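Local coordinates for glyoxalase family protein (Listeria monocytogenes, PDB 2P7O) that catalyses the hydration of the antibiotic fosfomycin, most likely with a manganese(II) cofactor, and so confers resistance to it, at residues A20-Q23 and N24-A28; F72-Q75 and S76-D80; P98-Q101 and G102-R105; E118-G122 and T123-R127. All blocks are in the same frame, centred on the assembly; numbering follows the deposited sequence.

Contact 1 of 4, residues A20-Q23 and N24-A28; sequences AFLQ and NIFNA
Residues Ala20 to Phe26 form the last turns of helix 15-26, where the carbonyls of Ala20 and Phe21 still receive the amides of Asn24 and Ile25 four residues on. Leu22 O then takes two donors from opposite faces of its carbonyl plane: Phe26 N at 2.9 Å, clearly bent, and Ala28 N at 3.2 Å, much straighter. The second bond goes with the turn at Asn27, the first residue to leave helical phi/psi. With a weak bond from Asn27 N to Gln23 O (3.1 Å), it makes a Schellman motif. The positive phi of Asn27 (57°) is tolerated by asparagine better than by most residues, and in the motif's apolar contact Ala28 CB lies 3.8 Å from Leu22 CB, where a small methyl fits. In the paired beta-alpha-beta-beta-beta modules of the glyoxalase fold this is the helix of the first module, and its buried side faces strands of both modules. Leu22 and Ala28 rest on Phe47, while Phe21, Ile25 and Phe26 meet Phe109. Phe21 turns its CG away from the backbone N (chi1 178°), which carries CE2 to within 3.6 Å of Phe26 CE1, near the plane of the Phe26 ring; the two ring planes are 74° apart. Leu22 CD2 reaches Phe26 CD1 at 3.6 Å, and Ile25 CG2 sits above the centre of the Phe26 ring. Phe26 also packs on Ile2 of the second subunit.

Contact 2 of 4, residues F72-Q75 and S76-D80; sequences FQIQ and SEEVD
Gln75 and Glu78 lie side by side and point the same way, amide and carboxylate planes 47° apart, and two bonds join them in opposite directions. Gln75 N donates to Glu78 OE2 at 2.9 Å in a straight line (177°), meeting the oxygen on its anti side and somewhat out of the carboxylate plane. Glu78 has two conformers, and its side-chain bonds described here hold for one of them. Glu78 N returns the bond to Gln75 O at 2.8 Å, from above the carbonyl plane. The glutamate can fold back this far because its CG stands opposite its own carbonyl carbon (chi1 -54°) and the chain beyond is extended. The bond between Glu78 N and Gln75 O closes a type I beta turn, with Ser76 and Glu77 at its corners, and leads from strand 69-73 into helix 79-89, the beta-alpha connection of the second module of the glyoxalase fold. On the buried side Ile74 packs on Val79 at the helix start, the side chains at about a right angle, CD1 to CG2 at 4.1 Å; Val79 also packs on Ala121. The other oxygen, Glu78 OE1, bonds to Met1 N of the second subunit; an amino terminus, if charged, would probably favour the ionised carboxylate. Toward solvent, one water bridges Gln75 OE1 (2.7 Å) to Glu77 OE1, and another links Gln75 OE1 to Ser76 N, polar chains well suited to an exposed turn.

Contact 3 of 4, residues P98-Q101 and G102-R105; sequences PRVQ and GEGR
Two guanidinium groups, those of Arg99 and Arg105, lie flat on one another with centres 3.7 Å apart and planes only 8° from parallel. Arg105 NE sits over the middle of the Arg99 group, Arg99 NH2 over the middle of the Arg105 group, and a water lies in plane at the edge of Arg99. The pair spans a loop between strands 93-94 and 106-110 of the glyoxalase fold, whose tip is a type II beta turn from Val100 to Glu103. Such a turn favours a positive phi at its third residue, and Gly102 supplies it (75°). Nearby acids probably offset the like charges: Glu96 forms a salt bridge with Arg105 NE and a weak, long ion pair with Arg99, while Asp80 pairs with Arg105 NH1. The long, flat-ended arginine side chain allows the two groups to stack. Arg99 runs straight from CG to NE, whereas Arg105 bends at chi3 (71°), which lays its plane flat against the other. Glu103 folds back so that OE1 lies 3.4 Å from Arg99 CB, and its other oxygen, OE2, makes a salt bridge to Arg130 NE. A water joins Val100 N to Glu103 OE1, at 3.1 and 2.8 Å respectively. The water at the Arg99 edge accepts from Arg99 NH1 at 3.0 Å and donates to both Val100 O, at 2.6 Å, and Glu103 O, at 3.1 Å.

Contact 4 of 4, residues E118-G122 and T123-R127; sequences ELHAG and TLEER. With MN (manganese (II) ion), chain C.
His120 and Arg127 form the tight part of this turn: the guanidinium lies flat over the imidazole, centres 3.7 Å apart and planes at 9°, with Arg127 NH1 above the middle of the ring. Arginine suits the place because its flat group can stack and donate along two edges at once. End-on, Arg127 NH1 and NH2 both reach Ala121 O, at 2.8 and 2.9 Å, in the carbonyl plane. Along its side, NE and NH2 both bind Glu125 OE2, NE on the anti lone pair at 2.8 Å, in a salt bridge. So held, the guanidinium is fixed in rotation; NH1 also bonds to Ser106 OG. His120 turns its CG away from the backbone N (chi1 175°), bringing NE2 to Thr123 O (2.8 Å), which lies near the ring plane but is approached from above its carbonyl plane; ND1 makes a weak bond to Glu118 OE2. Equally buried, Glu118 OE1 and Glu126 OE1 each bind manganese at 2.1 Å. Glu118 OE2 bonds Ser106 OG, and Glu126 OE1 bonds Thr9 OG1 of the second subunit. A water on the metal, 2.6 Å from Glu118 OE2, also donates to Glu125 O and accepts from Arg127 N. The outer side is looser: Gly122 and Thr123 are exposed at the bend, where positive phi (84°) suits Gly122. His69 and His7 of the second subunit complete a metal site across the dimer interface, characteristic of metalloenzymes with the glyoxalase fold.

The four contacts follow in series along the chain, and none nests within or crosses another. Contact 1 ends helix 15-26 in the first module; the others shape turns or loops in the second. Contact 2 joins strand 69-73 to helix 79-89, contact 3 folds the loop before strand 106-110, and contact 4 turns the chain back after strand 116-120. The Phe26 ring of contact 1 touches Leu119 of 118-122 and Phe72 of 72-75, so it reaches both strands. Contacts 2 and 4 share a sheet through Phe72 O and His120 N, 2.8 Å apart. Contact 3 meets contact 2 where Val79 packs on Arg105, and contact 4 through the backbones of Arg105 and Ala121.

Contact 1 of 4, residues A20-Q23 and N24-A28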
loop_
_atom_site.group_PDB
_atom_site.type_symbol
_atom_site.label_atom_id
_atom_site.label_comp_id
_atom_site.label_asym_id
_atom_site.label_seq_id
_atom_site.Cartn_x
_atom_site.Cartn_y
_atom_site.Cartn_z
ATOM N N ALA A 20 8.605 -13.970 -8.580
ATOM C CA ALA A 20 10.050 -13.856 -8.808
ATOM C C ALA A 20 10.482 -12.433 -8.473
ATOM O O ALA A 20 11.571 -12.299 -7.865
ATOM C CB ALA A 20 10.356 -14.247 -10.221
ATOM N N PHE A 21 9.666 -11.421 -8.832
ATOM C CA PHE A 21 9.969 -10.043 -8.469
ATOM C C PHE A 21 10.148 -9.901 -6.953
ATOM O O PHE A 21 11.152 -9.375 -6.447
ATOM C CB PHE A 21 8.766 -9.213 -8.989
ATOM C CG PHE A 21 8.899 -7.739 -8.642
ATOM C CD1 PHE A 21 9.722 -6.910 -9.361
ATOM C CD2 PHE A 21 8.164 -7.247 -7.592
ATOM C CE1 PHE A 21 9.892 -5.580 -9.020
ATOM C CE2 PHE A 21 8.317 -5.922 -7.226
ATOM C CZ PHE A 21 9.127 -5.088 -7.984
ATOM N N LEU A 22 9.166 -10.412 -6.189
ATOM C CA LEU A 22 9.122 -10.203 -4.761
ATOM C C LEU A 22 10.252 -10.946 -4.033
ATOM O O LEU A 22 10.786 -10.446 -3.052
ATOM C CB LEU A 22 7.787 -10.679 -4.162
ATOM C CG LEU A 22 6.553 -9.888 -4.583
ATOM C CD1 LEU A 22 5.319 -10.542 -3.991
ATOM C CD2 LEU A 22 6.724 -8.429 -4.122
ATOM N N GLN A 23 10.469 -12.179 -4.478
ATOM C CA GLN A 23 11.499 -13.063 -3.953
ATOM C C GLN A 23 12.913 -12.591 -4.346
ATOM O O GLN A 23 13.814 -12.477 -3.513
ATOM C CB GLN A 23 11.343 -14.490 -4.548
ATOM C CG GLN A 23 10.229 -15.285 -3.838
ATOM C CD GLN A 23 10.087 -16.716 -4.349
ATOM O OE1 GLN A 23 10.546 -17.103 -5.420
ATOM N NE2 GLN A 23 9.450 -17.523 -3.507
ATOM N N ASN A 24 13.153 -12.333 -5.628
ATOM C CA ASN A 24 14.522 -11.893 -5.977
ATOM C C ASN A 24 14.828 -10.546 -5.350
ATOM O O ASN A 24 15.932 -10.465 -4.808
ATOM C CB ASN A 24 14.686 -11.814 -7.494
ATOM C CG ASN A 24 16.110 -11.553 -7.921
ATOM O OD1 ASN A 24 16.901 -12.497 -8.101
ATOM N ND2 ASN A 24 16.514 -10.316 -8.112
ATOM N N ILE A 25 13.972 -9.544 -5.405
ATOM C CA ILE A 25 14.222 -8.215 -4.871
ATOM C C ILE A 25 14.049 -8.111 -3.359
ATOM O O ILE A 25 14.966 -7.603 -2.682
ATOM C CB ILE A 25 13.236 -7.167 -5.455
ATOM C CG1 ILE A 25 13.369 -7.093 -6.986
ATOM C CG2 ILE A 25 13.606 -5.775 -4.913
ATOM C CD1 ILE A 25 14.837 -7.098 -7.376
ATOM N N PHE A 26 12.860 -8.499 -2.878
ATOM C CA PHE A 26 12.596 -8.237 -1.463
ATOM C C PHE A 26 12.881 -9.453 -0.598
ATOM O O PHE A 26 12.598 -9.397 0.615
ATOM C CB PHE A 26 11.098 -7.920 -1.274
ATOM C CG PHE A 26 10.603 -6.689 -2.004
ATOM C CD1 PHE A 26 9.777 -6.744 -3.101
ATOM C CD2 PHE A 26 10.992 -5.445 -1.579
ATOM C CE1 PHE A 26 9.429 -5.620 -3.844
ATOM C CE2 PHE A 26 10.609 -4.327 -2.280
ATOM C CZ PHE A 26 9.793 -4.376 -3.383
ATOM N N ASN A 27 13.335 -10.575 -1.137
ATOM C CA ASN A 27 13.497 -11.778 -0.287
ATOM C C ASN A 27 12.236 -12.213 0.427
ATOM O O ASN A 27 12.226 -12.833 1.495
ATOM C CB ASN A 27 14.644 -11.587 0.716
ATOM C CG ASN A 27 15.924 -11.817 -0.074
ATOM O OD1 ASN A 27 16.114 -12.937 -0.622
ATOM N ND2 ASN A 27 16.621 -10.715 -0.278
ATOM N N ALA A 28 11.128 -11.943 -0.265
ATOM C CA ALA A 28 9.804 -12.261 0.290
ATOM C C ALA A 28 9.670 -13.761 0.513
ATOM O O ALA A 28 10.142 -14.571 -0.301
ATOM C CB ALA A 28 8.756 -11.721 -0.677
#

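Contact 2 of 4, residues F72-Q75 and S76-D80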
loop_
_atom_site.group_PDB
_atom_site.type_symbol
_atom_site.label_atom_id
_atom_site.label_comp_id
_atom_site.label_asym_id
_atom_site.label_seq_id
_atom_site.Cartn_x
_atom_site.Cartn_y
_atom_site.Cartn_z
ATOM N N PHE A 72 9.807 0.286 1.253
ATOM C CA PHE A 72 10.429 -0.509 2.296
ATOM C C PHE A 72 11.770 0.113 2.709
ATOM O O PHE A 72 12.416 0.740 1.884
ATOM C CB PHE A 72 10.741 -1.935 1.779
ATOM C CG PHE A 72 9.444 -2.744 1.662
ATOM C CD1 PHE A 72 8.819 -2.907 0.441
ATOM C CD2 PHE A 72 8.926 -3.382 2.776
ATOM C CE1 PHE A 72 7.683 -3.708 0.369
ATOM C CE2 PHE A 72 7.736 -4.077 2.732
ATOM C CZ PHE A 72 7.119 -4.274 1.503
ATOM N N GLN A 73 12.108 -0.133 3.985
ATOM C CA GLN A 73 13.324 0.382 4.557
ATOM C C GLN A 73 14.551 -0.498 4.276
ATOM O O GLN A 73 14.562 -1.719 4.550
ATOM C CB GLN A 73 13.165 0.543 6.090
ATOM C CG GLN A 73 14.198 1.532 6.664
ATOM C CD GLN A 73 13.867 1.944 8.096
ATOM O OE1 GLN A 73 14.830 2.099 8.853
ATOM N NE2 GLN A 73 12.598 2.099 8.534
ATOM N N ILE A 74 15.632 0.154 3.779
ATOM C CA ILE A 74 16.919 -0.564 3.661
ATOM C C ILE A 74 18.001 0.362 4.203
ATOM O O ILE A 74 17.754 1.549 4.504
ATOM C CB ILE A 74 17.297 -0.978 2.224
ATOM C CG1 ILE A 74 17.276 0.238 1.265
ATOM C CG2 ILE A 74 16.287 -2.016 1.727
ATOM C CD1 ILE A 74 17.921 -0.066 -0.079
ATOM N N GLN A 75 19.209 -0.217 4.325
ATOM C CA GLN A 75 20.304 0.609 4.831
ATOM C C GLN A 75 21.110 1.206 3.686
ATOM O O GLN A 75 21.201 0.640 2.594
ATOM C CB GLN A 75 21.245 -0.281 5.667
ATOM C CG GLN A 75 20.498 -1.097 6.747
ATOM C CD GLN A 75 19.888 -0.084 7.704
ATOM O OE1 GLN A 75 20.608 0.844 8.103
ATOM N NE2 GLN A 75 18.575 -0.160 7.929
ATOM N N SER A 76 21.670 2.390 3.991
ATOM C CA SER A 76 22.465 3.105 3.010
ATOM C C SER A 76 23.517 2.195 2.407
ATOM O O SER A 76 23.764 2.233 1.189
ATOM C CB SER A 76 23.105 4.309 3.727
ATOM O OG SER A 76 22.083 5.004 4.457
ATOM N N GLU A 77 24.156 1.318 3.181
ATOM C CA GLU A 77 25.203 0.508 2.550
ATOM C C GLU A 77 24.676 -0.614 1.642
ATOM O O GLU A 77 25.511 -1.335 1.058
ATOM C CB GLU A 77 26.099 -0.059 3.650
ATOM C CG GLU A 77 26.660 1.002 4.592
ATOM C CD GLU A 77 25.885 1.183 5.889
ATOM O OE1 GLU A 77 24.651 0.970 5.894
ATOM O OE2 GLU A 77 26.498 1.568 6.909
ATOM N N GLU A 78 23.348 -0.746 1.482
ATOM C CA GLU A 78 22.817 -1.788 0.588
ATOM C C GLU A 78 22.210 -1.182 -0.686
ATOM O O GLU A 78 21.700 -1.901 -1.553
ATOM C CB GLU A 78 21.619 -2.465 1.310
ATOM C CG GLU A 78 21.989 -2.992 2.705
ATOM C CD GLU A 78 20.788 -3.641 3.379
ATOM O OE1 GLU A 78 20.899 -4.867 3.574
ATOM O OE2 GLU A 78 19.732 -2.994 3.630
ATOM N N VAL A 79 22.162 0.147 -0.775
ATOM C CA VAL A 79 21.480 0.758 -1.936
ATOM C C VAL A 79 22.044 0.306 -3.272
ATOM O O VAL A 79 21.246 -0.000 -4.159
ATOM C CB VAL A 79 21.589 2.296 -1.871
ATOM C CG1 VAL A 79 21.065 2.943 -3.168
ATOM C CG2 VAL A 79 20.794 2.820 -0.665
ATOM N N ASP A 80 23.350 0.349 -3.482
ATOM C CA ASP A 80 23.894 -0.060 -4.781
ATOM C C ASP A 80 23.648 -1.530 -5.096
ATOM O O ASP A 80 23.340 -1.955 -6.222
ATOM C CB ASP A 80 25.416 0.297 -4.837
ATOM C CG ASP A 80 25.592 1.806 -4.681
ATOM O OD1 ASP A 80 25.112 2.580 -5.552
ATOM O OD2 ASP A 80 26.121 2.363 -3.683
HETATM O O HOH W 1 21.130 3.511 6.702
HETATM O O HOH W 2 22.762 2.465 7.919
#

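Contact 3 of 4, residues P98-Q101 and G102-R105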
loop_
_atom_site.group_PDB
_atom_site.type_symbol
_atom_site.label_atom_id
_atom_site.label_comp_id
_atom_site.label_asym_id
_atom_site.label_seq_id
_atom_site.Cartn_x
_atom_site.Cartn_y
_atom_site.Cartn_z
ATOM N N PRO A 98 22.060 12.760 -9.822
ATOM C CA PRO A 98 23.190 13.219 -8.988
ATOM C C PRO A 98 22.698 13.557 -7.584
ATOM O O PRO A 98 21.520 13.855 -7.330
ATOM C CB PRO A 98 23.524 14.566 -9.666
ATOM C CG PRO A 98 23.225 14.295 -11.117
ATOM C CD PRO A 98 21.908 13.539 -11.070
ATOM N N ARG A 99 23.631 13.477 -6.626
ATOM C CA ARG A 99 23.216 13.693 -5.237
ATOM C C ARG A 99 24.343 14.321 -4.421
ATOM O O ARG A 99 25.504 14.055 -4.757
ATOM C CB ARG A 99 22.856 12.318 -4.623
ATOM C CG ARG A 99 23.947 11.271 -4.894
ATOM C CD ARG A 99 23.489 9.892 -4.455
ATOM N NE ARG A 99 24.539 8.870 -4.543
ATOM C CZ ARG A 99 25.381 8.498 -3.588
ATOM N NH1 ARG A 99 25.375 9.033 -2.381
ATOM N NH2 ARG A 99 26.265 7.524 -3.845
ATOM N N VAL A 100 24.008 15.146 -3.447
ATOM C CA VAL A 100 24.991 15.721 -2.548
ATOM C C VAL A 100 25.235 14.815 -1.337
ATOM O O VAL A 100 24.453 13.905 -1.047
ATOM C CB VAL A 100 24.607 17.101 -1.958
ATOM C CG1 VAL A 100 24.364 18.132 -3.055
ATOM C CG2 VAL A 100 23.418 16.962 -1.008
ATOM N N GLN A 101 26.324 15.166 -0.630
ATOM C CA GLN A 101 26.557 14.508 0.662
ATOM C C GLN A 101 25.457 14.743 1.701
ATOM O O GLN A 101 24.866 15.808 1.844
ATOM C CB GLN A 101 27.905 14.975 1.186
ATOM C CG GLN A 101 28.397 14.185 2.386
ATOM C CD GLN A 101 28.815 12.779 2.037
ATOM O OE1 GLN A 101 28.135 11.840 2.449
ATOM N NE2 GLN A 101 29.899 12.585 1.292
ATOM N N GLY A 102 25.148 13.713 2.490
ATOM C CA GLY A 102 24.195 13.723 3.573
ATOM C C GLY A 102 22.738 13.710 3.148
ATOM O O GLY A 102 21.827 14.044 3.929
ATOM N N GLU A 103 22.465 13.384 1.888
ATOM C CA GLU A 103 21.078 13.215 1.396
ATOM C C GLU A 103 20.863 11.707 1.383
ATOM O O GLU A 103 21.747 10.913 1.032
ATOM C CB GLU A 103 20.962 13.898 0.042
ATOM C CG GLU A 103 19.575 14.160 -0.524
ATOM C CD GLU A 103 19.611 14.146 -2.048
ATOM O OE1 GLU A 103 20.744 14.104 -2.598
ATOM O OE2 GLU A 103 18.548 14.138 -2.699
ATOM N N GLY A 104 19.726 11.219 1.836
ATOM C CA GLY A 104 19.571 9.777 1.803
ATOM C C GLY A 104 19.054 9.410 0.418
ATOM O O GLY A 104 18.505 10.208 -0.346
ATOM N N ARG A 105 19.312 8.161 0.088
ATOM C CA ARG A 105 19.000 7.592 -1.222
ATOM C C ARG A 105 17.773 6.695 -1.168
ATOM O O ARG A 105 17.486 6.015 -0.193
ATOM C CB ARG A 105 20.225 6.738 -1.634
ATOM C CG ARG A 105 21.523 7.578 -1.578
ATOM C CD ARG A 105 22.703 6.636 -1.847
ATOM N NE ARG A 105 22.685 6.237 -3.275
ATOM C CZ ARG A 105 23.505 5.349 -3.797
ATOM N NH1 ARG A 105 24.345 4.684 -2.997
ATOM N NH2 ARG A 105 23.410 5.081 -5.110
HETATM O O HOH W 3 19.230 13.547 -5.832
HETATM O O HOH W 4 24.089 11.367 -0.994
HETATM O O HOH W 5 21.253 16.571 -3.910
#

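Contact 4 of 4, residues E118-G122 and T123-R127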
loop_
_atom_site.group_PDB
_atom_site.type_symbol
_atom_site.label_atom_id
_atom_site.label_comp_id
_atom_site.label_asym_id
_atom_site.label_seq_id
_atom_site.Cartn_x
_atom_site.Cartn_y
_atom_site.Cartn_z
ATOM N N GLU A 118 9.381 1.516 -3.745
ATOM C CA GLU A 118 10.546 2.292 -3.360
ATOM C C GLU A 118 11.309 1.483 -2.306
ATOM O O GLU A 118 10.734 0.930 -1.382
ATOM C CB GLU A 118 10.108 3.659 -2.840
ATOM C CG GLU A 118 11.204 4.552 -2.268
ATOM C CD GLU A 118 10.729 5.850 -1.648
ATOM O OE1 GLU A 118 9.482 6.023 -1.511
ATOM O OE2 GLU A 118 11.602 6.688 -1.291
ATOM N N LEU A 119 12.634 1.459 -2.461
ATOM C CA LEU A 119 13.536 1.106 -1.365
ATOM C C LEU A 119 14.197 2.379 -0.824
ATOM O O LEU A 119 14.808 3.154 -1.572
ATOM C CB LEU A 119 14.575 0.138 -1.970
ATOM C CG LEU A 119 13.938 -1.223 -2.310
ATOM C CD1 LEU A 119 15.024 -2.097 -2.935
ATOM C CD2 LEU A 119 13.309 -1.931 -1.127
ATOM N N HIS A 120 13.925 2.659 0.435
ATOM C CA HIS A 120 14.236 3.972 0.986
ATOM C C HIS A 120 15.316 3.764 2.039
ATOM O O HIS A 120 15.052 3.040 3.004
ATOM C CB HIS A 120 12.927 4.537 1.569
ATOM C CG HIS A 120 13.076 5.849 2.299
ATOM N ND1 HIS A 120 12.451 7.019 1.887
ATOM C CD2 HIS A 120 13.641 6.161 3.500
ATOM C CE1 HIS A 120 12.737 7.985 2.737
ATOM N NE2 HIS A 120 13.493 7.492 3.716
ATOM N N ALA A 121 16.474 4.375 1.883
ATOM C CA ALA A 121 17.420 4.442 3.014
ATOM C C ALA A 121 17.419 5.851 3.606
ATOM O O ALA A 121 17.090 6.853 2.953
ATOM C CB ALA A 121 18.830 4.168 2.503
ATOM N N GLY A 122 17.733 5.919 4.884
ATOM C CA GLY A 122 17.946 7.149 5.576
ATOM C C GLY A 122 16.655 7.780 6.055
ATOM O O GLY A 122 15.640 7.163 6.340
ATOM N N THR A 123 16.807 9.098 6.181
ATOM C CA THR A 123 15.782 9.843 6.879
ATOM C C THR A 123 14.441 9.749 6.167
ATOM O O THR A 123 14.334 9.894 4.942
ATOM C CB THR A 123 16.210 11.305 7.012
ATOM O OG1 THR A 123 17.501 11.377 7.675
ATOM C CG2 THR A 123 15.231 12.115 7.835
ATOM N N LEU A 124 13.352 9.563 6.938
ATOM C CA LEU A 124 12.028 9.521 6.352
ATOM C C LEU A 124 11.598 10.850 5.744
ATOM O O LEU A 124 11.461 11.823 6.479
ATOM C CB LEU A 124 11.020 9.103 7.458
ATOM C CG LEU A 124 9.560 8.920 6.992
ATOM C CD1 LEU A 124 9.534 7.767 5.977
ATOM C CD2 LEU A 124 8.571 8.601 8.116
ATOM N N GLU A 125 11.237 10.786 4.465
ATOM C CA GLU A 125 10.654 11.912 3.729
ATOM C C GLU A 125 10.144 11.317 2.410
ATOM O O GLU A 125 10.587 10.206 2.059
ATOM C CB GLU A 125 11.770 12.948 3.488
ATOM C CG GLU A 125 12.908 12.273 2.720
ATOM C CD GLU A 125 14.178 13.131 2.724
ATOM O OE1 GLU A 125 14.091 14.316 3.136
ATOM O OE2 GLU A 125 15.258 12.590 2.380
ATOM N N GLU A 126 9.306 12.074 1.686
ATOM C CA GLU A 126 8.901 11.592 0.366
ATOM C C GLU A 126 9.836 12.249 -0.649
ATOM O O GLU A 126 9.992 13.471 -0.655
ATOM C CB GLU A 126 7.454 12.062 0.176
ATOM C CG GLU A 126 6.835 11.651 -1.158
ATOM C CD GLU A 126 7.272 10.230 -1.525
ATOM O OE1 GLU A 126 7.039 9.333 -0.717
ATOM O OE2 GLU A 126 7.837 9.991 -2.636
ATOM N N ARG A 127 10.366 11.427 -1.529
ATOM C CA ARG A 127 11.425 11.866 -2.432
ATOM C C ARG A 127 11.008 11.982 -3.891
ATOM O O ARG A 127 11.835 12.186 -4.775
ATOM C CB ARG A 127 12.610 10.921 -2.174
ATOM C CG ARG A 127 13.085 11.057 -0.720
ATOM C CD ARG A 127 14.260 10.097 -0.445
ATOM N NE ARG A 127 14.854 10.232 0.874
ATOM C CZ ARG A 127 15.570 9.266 1.464
ATOM N NH1 ARG A 127 15.796 8.088 0.861
ATOM N NH2 ARG A 127 16.108 9.536 2.668
HETATM MN MN MN C . 8.202 7.632 -0.875
HETATM O O HOH W 6 10.103 8.644 -0.469
#